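PDB 2HLY: hypothetical protein Atu2299 from Agrobacterium tumefaciens, which is of unknown function but belongs to the DUF2026 family, which is grouped with the papain-like (clan CA) peptidases, so that a related fold is likely. Local coordinates for residues Ala32-Phe41 with Arg152-Ile162; Val52-Tyr63 with Phe88-Gly96. All coordinates share one frame; numbering follows the deposited sequence. Where two conformers were deposited one is given.

Interaction 1: residues Ala32-Phe41 with Arg152-Ile162; sequences ASASMYFSTF and RFADWHKQAMI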
loop_
_atom_site.group_PDB
_atom_site.type_symbol
_atom_site.label_atom_id
_atom_site.label_comp_id
_atom_site.label_asym_id
_atom_site.label_seq_id
_atom_site.Cartn_x
_atom_site.Cartn_y
_atom_site.Cartn_z
ATOM N N ALA A 32 -2.069 -9.417 4.971
ATOM C CA ALA A 32 -1.701 -9.794 3.601
ATOM C C ALA A 32 -2.734 -9.285 2.615
ATOM O O ALA A 32 -2.368 -8.663 1.600
ATOM C CB ALA A 32 -1.501 -11.317 3.456
ATOM N N SER A 33 -4.013 -9.534 2.910
ATOM C CA SER A 33 -5.086 -9.037 2.050
ATOM C C SER A 33 -5.063 -7.513 2.005
ATOM O O SER A 33 -5.165 -6.927 0.937
ATOM C CB SER A 33 -6.453 -9.539 2.497
ATOM O OG SER A 33 -6.461 -10.953 2.474
ATOM N N ALA A 34 -4.898 -6.876 3.155
ATOM C CA ALA A 34 -4.803 -5.405 3.161
ATOM C C ALA A 34 -3.728 -4.923 2.173
ATOM O O ALA A 34 -3.969 -3.990 1.390
ATOM C CB ALA A 34 -4.556 -4.887 4.552
ATOM N N SER A 35 -2.551 -5.553 2.194
ATOM C CA SER A 35 -1.457 -5.106 1.309
ATOM C C SER A 35 -1.837 -5.298 -0.157
ATOM O O SER A 35 -1.419 -4.515 -1.013
ATOM C CB SER A 35 -0.134 -5.829 1.622
ATOM O OG SER A 35 -0.135 -7.137 1.079
ATOM N N MET A 36 -2.624 -6.341 -0.440
ATOM C CA MET A 36 -3.092 -6.579 -1.801
ATOM C C MET A 36 -3.981 -5.449 -2.296
ATOM O O MET A 36 -3.892 -5.060 -3.462
ATOM C CB MET A 36 -3.813 -7.936 -1.880
ATOM C CG MET A 36 -2.852 -9.090 -1.633
ATOM S SD MET A 36 -3.728 -10.653 -1.378
ATOM C CE MET A 36 -4.401 -10.941 -3.026
ATOM N N TYR A 37 -4.837 -4.919 -1.416
ATOM C CA TYR A 37 -5.677 -3.778 -1.779
ATOM C C TYR A 37 -4.874 -2.496 -1.893
ATOM O O TYR A 37 -5.063 -1.727 -2.833
ATOM C CB TYR A 37 -6.797 -3.575 -0.759
ATOM C CG TYR A 37 -7.941 -4.548 -0.904
ATOM C CD1 TYR A 37 -8.966 -4.306 -1.816
ATOM C CD2 TYR A 37 -8.008 -5.699 -0.126
ATOM C CE1 TYR A 37 -10.038 -5.185 -1.944
ATOM C CE2 TYR A 37 -9.071 -6.589 -0.255
ATOM C CZ TYR A 37 -10.079 -6.322 -1.166
ATOM O OH TYR A 37 -11.154 -7.194 -1.308
ATOM N N PHE A 38 -4.006 -2.227 -0.922
ATOM C CA PHE A 38 -3.194 -1.019 -1.000
ATOM C C PHE A 38 -2.368 -0.997 -2.263
ATOM O O PHE A 38 -2.266 0.029 -2.914
ATOM C CB PHE A 38 -2.294 -0.860 0.241
ATOM C CG PHE A 38 -3.029 -0.316 1.440
ATOM C CD1 PHE A 38 -3.458 1.007 1.460
ATOM C CD2 PHE A 38 -3.295 -1.124 2.537
ATOM C CE1 PHE A 38 -4.158 1.518 2.558
ATOM C CE2 PHE A 38 -3.989 -0.625 3.647
ATOM C CZ PHE A 38 -4.422 0.698 3.650
ATOM N N SER A 39 -1.828 -2.143 -2.653
ATOM C CA SER A 39 -0.924 -2.172 -3.806
ATOM C C SER A 39 -1.633 -2.133 -5.146
ATOM O O SER A 39 -1.198 -1.433 -6.070
ATOM C CB SER A 39 -0.004 -3.374 -3.716
ATOM O OG SER A 39 0.812 -3.232 -2.572
ATOM N N THR A 40 -2.723 -2.882 -5.268
ATOM C CA THR A 40 -3.493 -2.840 -6.534
ATOM C C THR A 40 -4.283 -1.539 -6.706
ATOM O O THR A 40 -4.278 -0.949 -7.803
ATOM C CB THR A 40 -4.405 -4.046 -6.715
ATOM O OG1 THR A 40 -5.328 -4.106 -5.633
ATOM C CG2 THR A 40 -3.586 -5.345 -6.773
ATOM N N PHE A 41 -4.957 -1.076 -5.641
ATOM C CA PHE A 41 -5.689 0.198 -5.748
ATOM C C PHE A 41 -4.718 1.378 -5.928
ATOM O O PHE A 41 -4.997 2.322 -6.696
ATOM C CB PHE A 41 -6.578 0.440 -4.523
ATOM C CG PHE A 41 -7.828 -0.413 -4.475
ATOM C CD1 PHE A 41 -7.875 -1.689 -5.038
ATOM C CD2 PHE A 41 -8.965 0.078 -3.844
ATOM C CE1 PHE A 41 -9.049 -2.463 -4.969
ATOM C CE2 PHE A 41 -10.120 -0.684 -3.774
ATOM C CZ PHE A 41 -10.152 -1.966 -4.327
ATOM N N ARG A 152 -2.195 -15.735 -5.299
ATOM C CA ARG A 152 -2.909 -14.970 -4.281
ATOM C C ARG A 152 -4.063 -14.175 -4.879
ATOM O O ARG A 152 -5.110 -14.019 -4.248
ATOM C CB ARG A 152 -1.954 -14.022 -3.558
ATOM C CG ARG A 152 -0.969 -14.725 -2.664
ATOM C CD ARG A 152 -1.334 -14.535 -1.241
ATOM N NE ARG A 152 -0.467 -15.331 -0.388
ATOM C CZ ARG A 152 -0.564 -15.369 0.931
ATOM N NH1 ARG A 152 -1.488 -14.642 1.552
ATOM N NH2 ARG A 152 0.272 -16.138 1.621
ATOM N N PHE A 153 -3.857 -13.679 -6.095
ATOM C CA PHE A 153 -4.842 -12.842 -6.794
ATOM C C PHE A 153 -5.788 -13.625 -7.707
ATOM O O PHE A 153 -6.666 -13.037 -8.361
ATOM C CB PHE A 153 -4.101 -11.787 -7.609
ATOM C CG PHE A 153 -3.586 -10.638 -6.788
ATOM C CD1 PHE A 153 -4.444 -9.647 -6.356
ATOM C CD2 PHE A 153 -2.235 -10.545 -6.456
ATOM C CE1 PHE A 153 -3.962 -8.582 -5.597
ATOM C CE2 PHE A 153 -1.746 -9.473 -5.695
ATOM C CZ PHE A 153 -2.618 -8.493 -5.279
ATOM N N ALA A 154 -5.631 -14.948 -7.732
ATOM C CA ALA A 154 -6.295 -15.785 -8.747
ATOM C C ALA A 154 -7.816 -15.621 -8.809
ATOM O O ALA A 154 -8.395 -15.711 -9.897
ATOM C CB ALA A 154 -5.916 -17.260 -8.567
ATOM N N ASP A 155 -8.448 -15.360 -7.668
ATOM C CA ASP A 155 -9.919 -15.299 -7.613
ATOM C C ASP A 155 -10.458 -13.871 -7.638
ATOM O O ASP A 155 -11.677 -13.664 -7.608
ATOM C CB ASP A 155 -10.448 -16.023 -6.365
ATOM C CG ASP A 155 -10.201 -17.530 -6.403
ATOM O OD1 ASP A 155 -10.151 -18.106 -7.514
ATOM O OD2 ASP A 155 -10.052 -18.136 -5.315
ATOM N N TRP A 156 -9.559 -12.890 -7.688
ATOM C CA TRP A 156 -9.973 -11.484 -7.625
ATOM C C TRP A 156 -10.856 -11.030 -8.789
ATOM O O TRP A 156 -11.780 -10.237 -8.583
ATOM C CB TRP A 156 -8.757 -10.568 -7.473
ATOM C CG TRP A 156 -8.375 -10.367 -6.041
ATOM C CD1 TRP A 156 -8.368 -11.312 -5.052
ATOM C CD2 TRP A 156 -7.948 -9.140 -5.426
ATOM N NE1 TRP A 156 -7.960 -10.751 -3.858
ATOM C CE2 TRP A 156 -7.702 -9.418 -4.063
ATOM C CE3 TRP A 156 -7.748 -7.835 -5.899
ATOM C CZ2 TRP A 156 -7.275 -8.429 -3.158
ATOM C CZ3 TRP A 156 -7.328 -6.854 -4.997
ATOM C CH2 TRP A 156 -7.092 -7.161 -3.648
ATOM N N HIS A 157 -10.563 -11.519 -9.995
ATOM C CA HIS A 157 -11.348 -11.167 -11.199
ATOM C C HIS A 157 -12.819 -11.616 -11.112
ATOM O O HIS A 157 -13.689 -11.009 -11.750
ATOM C CB HIS A 157 -10.700 -11.737 -12.467
ATOM C CG HIS A 157 -10.747 -13.231 -12.548
ATOM N ND1 HIS A 157 -11.677 -13.909 -13.308
ATOM C CD2 HIS A 157 -9.988 -14.181 -11.952
ATOM C CE1 HIS A 157 -11.490 -15.210 -13.175
ATOM N NE2 HIS A 157 -10.469 -15.402 -12.358
ATOM N N LYS A 158 -13.085 -12.663 -10.325
ATOM C CA LYS A 158 -14.444 -13.200 -10.120
ATOM C C LYS A 158 -15.267 -12.388 -9.127
ATOM O O LYS A 158 -16.448 -12.691 -8.893
ATOM C CB LYS A 158 -14.396 -14.613 -9.545
ATOM C CG LYS A 158 -13.583 -15.637 -10.282
ATOM C CD LYS A 158 -13.674 -16.935 -9.500
ATOM C CE LYS A 158 -12.511 -17.859 -9.766
ATOM N NZ LYS A 158 -12.500 -18.960 -8.755
ATOM N N GLN A 159 -14.638 -11.403 -8.497
ATOM C CA GLN A 159 -15.285 -10.664 -7.427
ATOM C C GLN A 159 -15.542 -9.242 -7.904
ATOM O O GLN A 159 -14.681 -8.370 -7.784
ATOM C CB GLN A 159 -14.429 -10.688 -6.158
ATOM C CG GLN A 159 -14.093 -12.096 -5.679
ATOM C CD GLN A 159 -13.059 -12.110 -4.567
ATOM O OE1 GLN A 159 -13.222 -11.445 -3.543
ATOM N NE2 GLN A 159 -11.994 -12.882 -4.760
ATOM N N ALA A 160 -16.738 -9.019 -8.439
ATOM C CA ALA A 160 -17.092 -7.738 -9.061
ATOM C C ALA A 160 -16.947 -6.548 -8.115
ATOM O O ALA A 160 -16.619 -5.434 -8.558
ATOM C CB ALA A 160 -18.511 -7.799 -9.628
ATOM N N MET A 161 -17.188 -6.781 -6.825
ATOM C CA MET A 161 -17.106 -5.732 -5.801
ATOM C C MET A 161 -15.719 -5.076 -5.727
ATOM O O MET A 161 -15.611 -3.882 -5.457
ATOM C CB MET A 161 -17.533 -6.282 -4.430
ATOM C CG MET A 161 -17.013 -5.508 -3.223
ATOM S SD MET A 161 -15.500 -6.269 -2.564
ATOM C CE MET A 161 -14.457 -4.862 -2.242
ATOM N N ILE A 162 -14.669 -5.862 -5.963
ATOM C CA ILE A 162 -13.303 -5.342 -5.911
ATOM C C ILE A 162 -13.062 -4.273 -6.984
ATOM O O ILE A 162 -12.589 -3.165 -6.677
ATOM C CB ILE A 162 -12.257 -6.476 -6.016
ATOM C CG1 ILE A 162 -12.432 -7.433 -4.824
ATOM C CG2 ILE A 162 -10.847 -5.889 -6.062
ATOM C CD1 ILE A 162 -11.501 -8.641 -4.812
#

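Interaction 2: residues Val52-Tyr63 with Phe88-Gly96; sequences VKAVPKGGLAAY and FHCWVEADG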
loop_
_atom_site.group_PDB
_atom_site.type_symbol
_atom_site.label_atom_id
_atom_site.label_comp_id
_atom_site.label_asym_id
_atom_site.label_seq_id
_atom_site.Cartn_x
_atom_site.Cartn_y
_atom_site.Cartn_z
ATOM N N VAL A 52 1.621 6.756 -15.277
ATOM C CA VAL A 52 2.831 5.954 -15.236
ATOM C C VAL A 52 2.442 4.494 -15.226
ATOM O O VAL A 52 1.345 4.132 -14.812
ATOM C CB VAL A 52 3.683 6.288 -13.993
ATOM C CG1 VAL A 52 4.222 7.721 -14.093
ATOM C CG2 VAL A 52 2.858 6.109 -12.711
ATOM N N LYS A 53 3.341 3.643 -15.698
ATOM C CA LYS A 53 3.135 2.226 -15.507
ATOM C C LYS A 53 3.396 2.005 -14.027
ATOM O O LYS A 53 4.374 2.514 -13.453
ATOM C CB LYS A 53 4.050 1.389 -16.403
ATOM C CG LYS A 53 3.460 1.114 -17.786
ATOM C CD LYS A 53 3.506 2.335 -18.696
ATOM C CE LYS A 53 3.194 1.957 -20.145
ATOM N NZ LYS A 53 1.723 1.825 -20.400
ATOM N N ALA A 54 2.440 1.368 -13.382
ATOM C CA ALA A 54 2.563 1.046 -11.968
ATOM C C ALA A 54 2.136 -0.395 -11.864
ATOM O O ALA A 54 1.060 -0.771 -12.344
ATOM C CB ALA A 54 1.649 1.929 -11.144
ATOM N N VAL A 55 2.989 -1.204 -11.253
ATOM C CA VAL A 55 2.785 -2.651 -11.226
ATOM C C VAL A 55 2.770 -3.097 -9.765
ATOM O O VAL A 55 3.734 -2.859 -9.048
ATOM C CB VAL A 55 3.930 -3.395 -11.982
ATOM C CG1 VAL A 55 3.697 -4.901 -11.987
ATOM C CG2 VAL A 55 4.064 -2.874 -13.435
ATOM N N PRO A 56 1.683 -3.744 -9.325
ATOM C CA PRO A 56 1.697 -4.356 -7.989
ATOM C C PRO A 56 2.543 -5.611 -8.046
ATOM O O PRO A 56 2.465 -6.366 -9.030
ATOM C CB PRO A 56 0.234 -4.707 -7.727
ATOM C CG PRO A 56 -0.412 -4.722 -9.059
ATOM C CD PRO A 56 0.409 -3.961 -10.041
ATOM N N LYS A 57 3.362 -5.816 -7.018
ATOM C CA LYS A 57 4.193 -7.018 -6.911
ATOM C C LYS A 57 4.076 -7.525 -5.495
ATOM O O LYS A 57 3.676 -6.782 -4.602
ATOM C CB LYS A 57 5.642 -6.687 -7.238
ATOM C CG LYS A 57 5.823 -6.341 -8.694
ATOM C CD LYS A 57 7.261 -6.411 -9.069
ATOM C CE LYS A 57 7.431 -6.261 -10.548
ATOM N NZ LYS A 57 8.887 -6.180 -10.825
ATOM N N GLY A 58 4.386 -8.797 -5.282
ATOM C CA GLY A 58 4.339 -9.361 -3.937
ATOM C C GLY A 58 5.415 -10.406 -3.735
ATOM O O GLY A 58 5.991 -10.906 -4.693
ATOM N N GLY A 59 5.698 -10.686 -2.470
ATOM C CA GLY A 59 6.603 -11.763 -2.091
ATOM C C GLY A 59 7.086 -11.481 -0.690
ATOM O O GLY A 59 6.279 -11.260 0.225
ATOM N N LEU A 60 8.405 -11.490 -0.539
ATOM C CA LEU A 60 9.047 -11.209 0.747
ATOM C C LEU A 60 9.417 -9.725 0.795
ATOM O O LEU A 60 9.954 -9.182 -0.176
ATOM C CB LEU A 60 10.305 -12.081 0.903
ATOM C CG LEU A 60 11.072 -11.928 2.209
ATOM C CD1 LEU A 60 11.705 -13.258 2.619
ATOM C CD2 LEU A 60 12.115 -10.795 2.129
ATOM N N ALA A 61 9.119 -9.065 1.915
ATOM C CA ALA A 61 9.465 -7.642 2.066
ATOM C C ALA A 61 9.979 -7.386 3.473
ATOM O O ALA A 61 9.492 -7.986 4.437
ATOM C CB ALA A 61 8.274 -6.744 1.771
ATOM N N ALA A 62 10.973 -6.516 3.580
ATOM C CA ALA A 62 11.527 -6.152 4.889
ATOM C C ALA A 62 11.896 -4.689 4.883
ATOM O O ALA A 62 12.365 -4.185 3.870
ATOM C CB ALA A 62 12.744 -6.986 5.198
ATOM N N TYR A 63 11.690 -4.021 6.016
ATOM C CA TYR A 63 11.964 -2.593 6.135
ATOM C C TYR A 63 12.678 -2.314 7.440
ATOM O O TYR A 63 12.337 -2.915 8.463
ATOM C CB TYR A 63 10.647 -1.828 6.219
ATOM C CG TYR A 63 9.799 -1.892 4.987
ATOM C CD1 TYR A 63 10.085 -1.056 3.902
ATOM C CD2 TYR A 63 8.680 -2.743 4.918
ATOM C CE1 TYR A 63 9.300 -1.087 2.750
ATOM C CE2 TYR A 63 7.887 -2.782 3.759
ATOM C CZ TYR A 63 8.207 -1.944 2.690
ATOM O OH TYR A 63 7.445 -1.943 1.539
ATOM N N PHE A 88 2.721 -12.837 3.792
ATOM C CA PHE A 88 2.899 -12.397 2.405
ATOM C C PHE A 88 2.622 -10.894 2.324
ATOM O O PHE A 88 1.712 -10.387 2.987
ATOM C CB PHE A 88 1.927 -13.137 1.499
ATOM C CG PHE A 88 2.226 -12.971 0.043
ATOM C CD1 PHE A 88 3.197 -13.762 -0.550
ATOM C CD2 PHE A 88 1.538 -12.039 -0.725
ATOM C CE1 PHE A 88 3.490 -13.630 -1.892
ATOM C CE2 PHE A 88 1.832 -11.901 -2.087
ATOM C CZ PHE A 88 2.818 -12.695 -2.651
ATOM N N HIS A 89 3.410 -10.186 1.517
ATOM C CA HIS A 89 3.254 -8.738 1.410
ATOM C C HIS A 89 3.374 -8.241 -0.026
ATOM O O HIS A 89 4.160 -8.781 -0.800
ATOM C CB HIS A 89 4.283 -8.039 2.297
ATOM C CG HIS A 89 4.019 -6.581 2.488
ATOM N ND1 HIS A 89 2.976 -6.119 3.262
ATOM C CD2 HIS A 89 4.652 -5.485 2.008
ATOM C CE1 HIS A 89 2.982 -4.795 3.257
ATOM N NE2 HIS A 89 3.991 -4.388 2.505
ATOM N N CYS A 90 2.569 -7.230 -0.376
ATOM C CA CYS A 90 2.605 -6.619 -1.707
ATOM C C CYS A 90 3.048 -5.174 -1.620
ATOM O O CYS A 90 2.820 -4.513 -0.594
ATOM C CB CYS A 90 1.217 -6.635 -2.343
ATOM S SG CYS A 90 0.616 -8.285 -2.693
ATOM N N TRP A 91 3.614 -4.685 -2.712
ATOM C CA TRP A 91 4.028 -3.276 -2.836
ATOM C C TRP A 91 3.785 -2.833 -4.285
ATOM O O TRP A 91 3.272 -3.610 -5.101
ATOM C CB TRP A 91 5.498 -3.125 -2.459
ATOM C CG TRP A 91 6.413 -3.937 -3.304
ATOM C CD1 TRP A 91 7.045 -3.551 -4.450
ATOM C CD2 TRP A 91 6.807 -5.298 -3.067
ATOM N NE1 TRP A 91 7.808 -4.579 -4.943
ATOM C CE2 TRP A 91 7.676 -5.667 -4.116
ATOM C CE3 TRP A 91 6.517 -6.230 -2.064
ATOM C CZ2 TRP A 91 8.259 -6.937 -4.194
ATOM C CZ3 TRP A 91 7.086 -7.500 -2.146
ATOM C CH2 TRP A 91 7.960 -7.836 -3.196
ATOM N N VAL A 92 4.152 -1.591 -4.611
ATOM C CA VAL A 92 4.000 -1.094 -5.977
ATOM C C VAL A 92 5.367 -0.695 -6.507
ATOM O O VAL A 92 6.185 -0.144 -5.762
ATOM C CB VAL A 92 3.060 0.130 -6.017
ATOM C CG1 VAL A 92 2.944 0.670 -7.437
ATOM C CG2 VAL A 92 1.690 -0.280 -5.530
ATOM N N GLU A 93 5.612 -1.006 -7.784
ATOM C CA GLU A 93 6.790 -0.526 -8.492
ATOM C C GLU A 93 6.285 0.353 -9.624
ATOM O O GLU A 93 5.508 -0.097 -10.462
ATOM C CB GLU A 93 7.604 -1.706 -9.003
ATOM C CG GLU A 93 8.119 -2.536 -7.832
ATOM C CD GLU A 93 9.124 -3.593 -8.219
ATOM O OE1 GLU A 93 9.470 -3.689 -9.424
ATOM O OE2 GLU A 93 9.546 -4.328 -7.299
ATOM N N ALA A 94 6.681 1.623 -9.614
ATOM C CA ALA A 94 6.155 2.561 -10.605
ATOM C C ALA A 94 7.212 3.554 -11.015
ATOM O O ALA A 94 7.709 4.295 -10.176
ATOM C CB ALA A 94 4.949 3.301 -10.039
ATOM N N ASP A 95 7.548 3.576 -12.306
ATOM C CA ASP A 95 8.476 4.582 -12.833
ATOM C C ASP A 95 9.801 4.537 -12.062
ATOM O O ASP A 95 10.454 5.579 -11.863
ATOM C CB ASP A 95 7.837 5.977 -12.708
ATOM C CG ASP A 95 8.016 6.835 -13.951
ATOM O OD1 ASP A 95 8.347 6.287 -15.024
ATOM O OD2 ASP A 95 7.805 8.064 -13.849
ATOM N N GLY A 96 10.176 3.336 -11.620
ATOM C CA GLY A 96 11.408 3.108 -10.865
ATOM C C GLY A 96 11.253 3.214 -9.353
ATOM O O GLY A 96 12.119 2.727 -8.612
HETATM O O HOH W 1 6.650 1.834 -14.443
#

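Interaction 1: residues Ala32-Phe41 with Arg152-Ile162
Met36 meets Phe153 in a Met-aromatic contact. Its CE methyl sits over the centre of the ring, 3.5 Å from the centroid, a CH-pi contact 13° off the ring normal. Met36 SD is also above this face, but more distant. A bend at chi3 (69°) folds the end of the chain onto the ring. The same methyl lies 3.4 Å from Arg152 O and 3.7 Å from Trp156 NE1.

The one aromatic pair across the contact is Tyr37 with Trp156. The indole brings CH2 over the face of the tyrosine ring, with the two planes inclined at 42°. The indole is itself sandwiched within 152-162, between Ile162 CD1 and the rim of the Phe153 ring.

The contact joins one side of helix 31-50 to the turn after helix 146-152 and to the first residues of helix 160-172, consistent with the helix-against-sheet core of papain-like (clan CA) folds. Helix 10-24 also touches Tyr37 and Phe41.

The other contacts are apolar or mixed. Thr40 CG2 packs 3.5 Å from Phe153 CE1. Its OG1 lies 3.5 Å from Trp156 CZ3 and hydrogen-bonds back to Met36 O, which also accepts from Thr40 N. Phe41 CE1 touches Ile162 CG2 at 4.0 Å, and Tyr37 OH lies 3.7 Å from Ile162 CG1. At the margin, Ala32 CB touches the Arg152 guanidinium, whose NH2 hydrogen-bonds to Gly85 O.

Interaction 2: residues Val52-Tyr63 with Phe88-Gly96
Val52 CG1 lies against the Asp95 carboxylate, just before strand 54-58 pairs with strand 89-94 in antiparallel fashion. Strand 54-58 is at the edge of a four-stranded sheet, with helix 31-50 against the face that carries Ala54 and Cys90. One water joins Lys53 O to Asp95 N. Ala54 CB packs on Ala94 CB at 3.7 Å. Val55 and Glu93 form a hydrogen-bonded pair, with both N-to-O bonds made. Pro56 follows in a non-hydrogen-bonded pair with Val92.

Lys57 and Trp91 are the next hydrogen-bonded pair; Trp91 N reaches Lys57 O at 2.8 Å. The lysine chain is extended beyond CG and crosses Glu93 at about a right angle. Lys57 NZ comes to Glu93 OE1 from above the carboxylate plane and forms a salt bridge (2.9 Å). Gly58 pairs with Cys90, and its CA lies over the face of the Trp91 six-membered ring. Phe88 CZ packs 3.6 Å from Gly58 C.

Gly59 N donates to His89 O at 3.0 Å; the return bond from His89 N is weak. Here the chain turns a corner into strand 60-65 of the other sheet. Ala61 CB then touches His89 CD2 at 3.8 Å. Tyr63 OH lies near the edge of the His89 ring, but its main partner is Tyr142 OH, while His89 NE2 hydrogen-bonds to Asp100 OD2. The Trp91 ring, also stacked on Tyr142, is held in its rotation by an almost straight bond (2.9 Å, 175°) from NE1 to Glu93 OE2, which lies in the plane of the indole.

How the interactions relate
From the N terminus, the chain first runs through 32-41 in helix 31-50. It then enters 52-63 and turns from one sheet into the other. Strand 89-94 returns to pair with 54-58, so interaction 2 closes a short loop of 24 residues. The chain reaches 152-162 much later, and interaction 1 closes a wide loop of 110 residues that encloses interaction 2. The two do not cross. They meet on helix 31-50: Ser35 OG probably hydrogen-bonds to Cys90 N, and Ser39 packs on strand 89-94. The helix thus lies between the sheet and the turn leading to helix 160-172, consistent with a papain-like helix-on-sheet arrangement.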